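Local coordinates for purine phosphoribosyltransferase (Pyrococcus horikoshii, PDB 1VDM), which probably acts as a purine phosphoribosyltransferase, a glycosyltransferase of the type I family that links purine bases and phosphoribosyl groups, at residues G79-K82 / D83-V86; E20-R23 / E24-P27. All coordinates share one frame; numbering follows the deposited sequence.

Contact 1 of 2, residues G79-K82 / D83-V86; sequences GDLK and DKRV
Leu81 and Lys84 close a type II beta turn, joined by one backbone hydrogen bond from Lys84 N to Leu81 O, 3.3 Å long. The donor stands well above the carbonyl plane, 59° out of it, so the bond misses the lone-pair directions and is probably modest in strength. Lys82 and Asp83 fill the two corners. Asp83 has a positive phi of 60°, the left-handed conformation expected of the third residue in this turn type and most often met in glycine or asparagine; a short aspartate can adopt it, and here its carboxylate can face solvent.

The apolar contact lies on the buried side of the turn. Leu81 CD1 meets Val86 CG2 at 3.6 Å, the two side chains crossing at about a right angle, while Leu81 CB lies 4.1 Å from the same methyl. With CG beside its backbone N (chi1 -46°), Leu81 reaches the buried side, where Ile31 of strand 29-33 and Val106 of helix 97-107 join the cluster. A branched leucine and a beta-branched valine suit this place between sheet and helix.

Charged side chains line the outer surface. The extended chain of Lys84 runs back beside the turn, CD resting 3.9 Å from Leu81 CA, and brings NZ to 3.9 Å from Asp80 O, too far for a bond. Lys82 bends at chi2, and its CG lies 3.9 Å from Asp83 OD2. The opposite charges of this pair stay 5.2 Å apart between Lys82 NZ and Asp83 OD2, so any attraction is probably weak at this exposed site.

A tight turn thus leads, polar corner outward, into a core beta strand of the phosphoribosyltransferase fold.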
loop_
_atom_site.group_PDB
_atom_site.type_symbol
_atom_site.label_atom_id
_atom_site.label_comp_id
_atom_site.label_asym_id
_atom_site.label_seq_id
_atom_site.Cartn_x
_atom_site.Cartn_y
_atom_site.Cartn_z
ATOM N N GLY G 79 31.343 -2.317 33.499
ATOM C CA GLY G 79 31.530 -0.875 33.497
ATOM C C GLY G 79 31.176 -0.365 34.880
ATOM O O GLY G 79 30.511 -1.078 35.628
ATOM N N ASP G 80 31.610 0.833 35.254
ATOM C CA ASP G 80 31.256 1.321 36.583
ATOM C C ASP G 80 30.115 2.327 36.501
ATOM O O ASP G 80 29.883 2.940 35.458
ATOM C CB ASP G 80 32.463 1.947 37.293
ATOM C CG ASP G 80 32.817 3.317 36.755
ATOM O OD1 ASP G 80 33.569 4.044 37.443
ATOM O OD2 ASP G 80 32.349 3.665 35.648
ATOM N N LEU G 81 29.398 2.486 37.606
ATOM C CA LEU G 81 28.274 3.402 37.654
ATOM C C LEU G 81 28.514 4.490 38.684
ATOM O O LEU G 81 27.616 4.833 39.453
ATOM C CB LEU G 81 26.998 2.639 38.004
ATOM C CG LEU G 81 26.786 1.340 37.229
ATOM C CD1 LEU G 81 25.450 0.728 37.626
ATOM C CD2 LEU G 81 26.839 1.617 35.730
ATOM N N LYS G 82 29.731 5.023 38.701
ATOM C CA LYS G 82 30.091 6.084 39.636
ATOM C C LYS G 82 29.323 7.359 39.264
ATOM O O LYS G 82 29.268 7.742 38.091
ATOM C CB LYS G 82 31.606 6.332 39.580
ATOM C CG LYS G 82 32.156 7.214 40.699
ATOM C CD LYS G 82 31.956 6.559 42.062
ATOM C CE LYS G 82 32.551 7.396 43.188
ATOM N NZ LYS G 82 32.420 6.713 44.515
ATOM N N ASP G 83 28.721 8.002 40.262
ATOM C CA ASP G 83 27.952 9.231 40.048
ATOM C C ASP G 83 26.761 9.049 39.100
ATOM O O ASP G 83 26.202 10.029 38.601
ATOM C CB ASP G 83 28.856 10.354 39.517
ATOM C CG ASP G 83 29.867 10.834 40.552
ATOM O OD1 ASP G 83 30.629 11.781 40.247
ATOM O OD2 ASP G 83 29.900 10.267 41.668
ATOM N N LYS G 84 26.373 7.800 38.858
ATOM C CA LYS G 84 25.248 7.508 37.976
ATOM C C LYS G 84 24.002 7.086 38.738
ATOM O O LYS G 84 24.047 6.182 39.569
ATOM C CB LYS G 84 25.621 6.415 36.974
ATOM C CG LYS G 84 26.505 6.888 35.840
ATOM C CD LYS G 84 26.802 5.748 34.887
ATOM C CE LYS G 84 27.540 6.235 33.657
ATOM N NZ LYS G 84 27.933 5.092 32.785
ATOM N N ARG G 85 22.891 7.752 38.455
ATOM C CA ARG G 85 21.625 7.433 39.102
ATOM C C ARG G 85 21.186 6.098 38.510
ATOM O O ARG G 85 20.994 5.986 37.297
ATOM C CB ARG G 85 20.581 8.499 38.776
ATOM C CG ARG G 85 21.145 9.905 38.708
ATOM C CD ARG G 85 21.351 10.486 40.085
ATOM N NE ARG G 85 20.084 10.914 40.661
ATOM C CZ ARG G 85 19.263 11.776 40.073
ATOM N NH1 ARG G 85 19.584 12.294 38.891
ATOM N NH2 ARG G 85 18.127 12.128 40.669
ATOM N N VAL G 86 21.029 5.085 39.349
ATOM C CA VAL G 86 20.626 3.788 38.837
ATOM C C VAL G 86 19.201 3.424 39.200
ATOM O O VAL G 86 18.702 3.794 40.262
ATOM C CB VAL G 86 21.556 2.676 39.345
ATOM C CG1 VAL G 86 21.138 1.343 38.756
ATOM C CG2 VAL G 86 22.996 2.992 38.974
#

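Contact 2 of 2, residues E20-R23 / E24-P27; sequences EKLR and EYKP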
loop_
_atom_site.group_PDB
_atom_site.type_symbol
_atom_site.label_atom_id
_atom_site.label_comp_id
_atom_site.label_asym_id
_atom_site.label_seq_id
_atom_site.Cartn_x
_atom_site.Cartn_y
_atom_site.Cartn_z
ATOM N N GLU G 20 6.284 8.119 34.494
ATOM C CA GLU G 20 6.028 9.466 34.989
ATOM C C GLU G 20 6.722 9.709 36.329
ATOM O O GLU G 20 7.242 10.803 36.581
ATOM C CB GLU G 20 4.519 9.721 35.117
ATOM C CG GLU G 20 4.150 11.195 35.399
ATOM C CD GLU G 20 4.750 12.182 34.380
ATOM O OE1 GLU G 20 4.507 12.013 33.161
ATOM O OE2 GLU G 20 5.464 13.125 34.793
ATOM N N LYS G 21 6.736 8.684 37.181
ATOM C CA LYS G 21 7.372 8.776 38.491
ATOM C C LYS G 21 8.891 8.737 38.372
ATOM O O LYS G 21 9.592 9.452 39.084
ATOM C CB LYS G 21 6.892 7.638 39.397
ATOM C CG LYS G 21 6.072 8.097 40.586
ATOM C CD LYS G 21 4.837 8.867 40.148
ATOM C CE LYS G 21 4.130 9.505 41.336
ATOM N NZ LYS G 21 2.905 10.249 40.928
ATOM N N LEU G 22 9.402 7.898 37.478
ATOM C CA LEU G 22 10.845 7.806 37.292
ATOM C C LEU G 22 11.403 9.081 36.653
ATOM O O LEU G 22 12.603 9.344 36.728
ATOM C CB LEU G 22 11.204 6.590 36.429
ATOM C CG LEU G 22 11.127 5.203 37.078
ATOM C CD1 LEU G 22 11.482 4.120 36.059
ATOM C CD2 LEU G 22 12.082 5.156 38.261
ATOM N N ARG G 23 10.532 9.870 36.026
ATOM C CA ARG G 23 10.960 11.115 35.391
ATOM C C ARG G 23 11.471 12.102 36.432
ATOM O O ARG G 23 12.401 12.865 36.172
ATOM C CB ARG G 23 9.813 11.748 34.592
ATOM C CG ARG G 23 9.502 11.019 33.287
ATOM C CD ARG G 23 9.031 11.964 32.187
ATOM N NE ARG G 23 8.928 11.275 30.900
ATOM C CZ ARG G 23 7.918 10.482 30.545
ATOM N NH1 ARG G 23 6.900 10.271 31.374
ATOM N NH2 ARG G 23 7.932 9.889 29.361
ATOM N N GLU G 24 10.865 12.074 37.615
ATOM C CA GLU G 24 11.266 12.952 38.708
ATOM C C GLU G 24 12.606 12.498 39.296
ATOM O O GLU G 24 13.296 13.271 39.961
ATOM C CB GLU G 24 10.189 12.950 39.794
ATOM C CG GLU G 24 8.780 13.199 39.259
ATOM C CD GLU G 24 7.705 13.124 40.338
ATOM O OE1 GLU G 24 7.603 12.075 41.016
ATOM O OE2 GLU G 24 6.956 14.113 40.503
ATOM N N TYR G 25 12.972 11.243 39.041
ATOM C CA TYR G 25 14.221 10.676 39.546
ATOM C C TYR G 25 15.382 10.805 38.551
ATOM O O TYR G 25 16.547 10.757 38.941
ATOM C CB TYR G 25 14.002 9.204 39.920
ATOM C CG TYR G 25 15.259 8.463 40.315
ATOM C CD1 TYR G 25 16.051 8.905 41.378
ATOM C CD2 TYR G 25 15.669 7.326 39.612
ATOM C CE1 TYR G 25 17.223 8.236 41.731
ATOM C CE2 TYR G 25 16.837 6.648 39.958
ATOM C CZ TYR G 25 17.610 7.109 41.019
ATOM O OH TYR G 25 18.768 6.444 41.359
ATOM N N LYS G 26 15.061 10.960 37.269
ATOM C CA LYS G 26 16.069 11.123 36.222
ATOM C C LYS G 26 17.207 10.101 36.224
ATOM O O LYS G 26 18.355 10.426 36.534
ATOM C CB LYS G 26 16.650 12.534 36.297
ATOM C CG LYS G 26 15.586 13.617 36.243
ATOM C CD LYS G 26 16.188 15.010 36.301
ATOM C CE LYS G 26 15.100 16.075 36.281
ATOM N NZ LYS G 26 14.160 15.935 37.432
ATOM N N PRO G 27 16.898 8.847 35.863
ATOM C CA PRO G 27 17.849 7.735 35.802
ATOM C C PRO G 27 18.891 7.909 34.705
ATOM O O PRO G 27 18.569 8.320 33.592
ATOM C CB PRO G 27 16.956 6.533 35.525
ATOM C CG PRO G 27 15.645 6.931 36.120
ATOM C CD PRO G 27 15.521 8.356 35.690
#
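Leu22 O receives two backbone hydrogen bonds, from Tyr25 N and Lys26 N, each 3.0 Å long. This is C-terminal capping of helix 8-23, in which the chain leaves helical geometry at a left-handed Lys26 with a positive phi of 49°. The two donors reach the oxygen differently: Lys26 N approaches almost in line with the carbonyl, at a C=O...N angle of 158°, whereas Tyr25 N stands high above the carbonyl plane. One residue back along the helix, Glu24 N bonds to Lys21 O at 3.3 Å.

A salt bridge within the helix joins Arg23 NH1 to Glu20 OE1 at 3.5 Å. The stronger partner of Glu20 is Arg23 of a second subunit, so these two residues of opposite charge link the helix to its copy in the assembly.

The methylenes of two charged side chains lie against backbone oxygens at the helix end. Glu24 CG passes 3.8 Å from Lys21 O, and the extended chain runs back along Lys21, leaving OE1 5.0 Å from Lys21 NZ, too far for a salt bridge. Lys26 lays CG against Arg23 O at 3.3 Å, and a bend at chi4 brings NZ back toward that oxygen without bonding it. Both residues are exposed, and long charged chains suit such a place: the methylenes pack while the ends can probably be hydrated.

The apolar face looks into the fold. Tyr25 places CG opposite its backbone N (chi1 174°), which carries the ring toward strands 85-90 and 113-118, where OH has Val86 as its polar partner. Leu22 CD2 approaches this ring obliquely, 4.4 Å from Tyr25 CD2. Pro27, which lacks an N-H and cannot prolong the helical bonding, sets CD of its ring 3.3 Å from Leu22 O.

Overall arrangement
Contact 2 precedes contact 1 in the chain, and their centres lie 16 Å apart, yet side chains bridge them. Tyr25 OH of contact 2 probably hydrogen-bonds Val86 O of contact 1 at 2.9 Å, tying the end of helix 8-23 to the start of strand 85-90. Arg85 reaches back the other way, its NH2 lying 2.7 Å from Tyr25 O. Contact 2 leads into strand 29-33 and contact 1 into strand 85-90, neighbours that run parallel, and so both sit at the N-terminal edge of the central sheet. In type I phosphoribosyltransferases the active site forms at the other, C-terminal edge, so probably neither contact borders the substrate pocket.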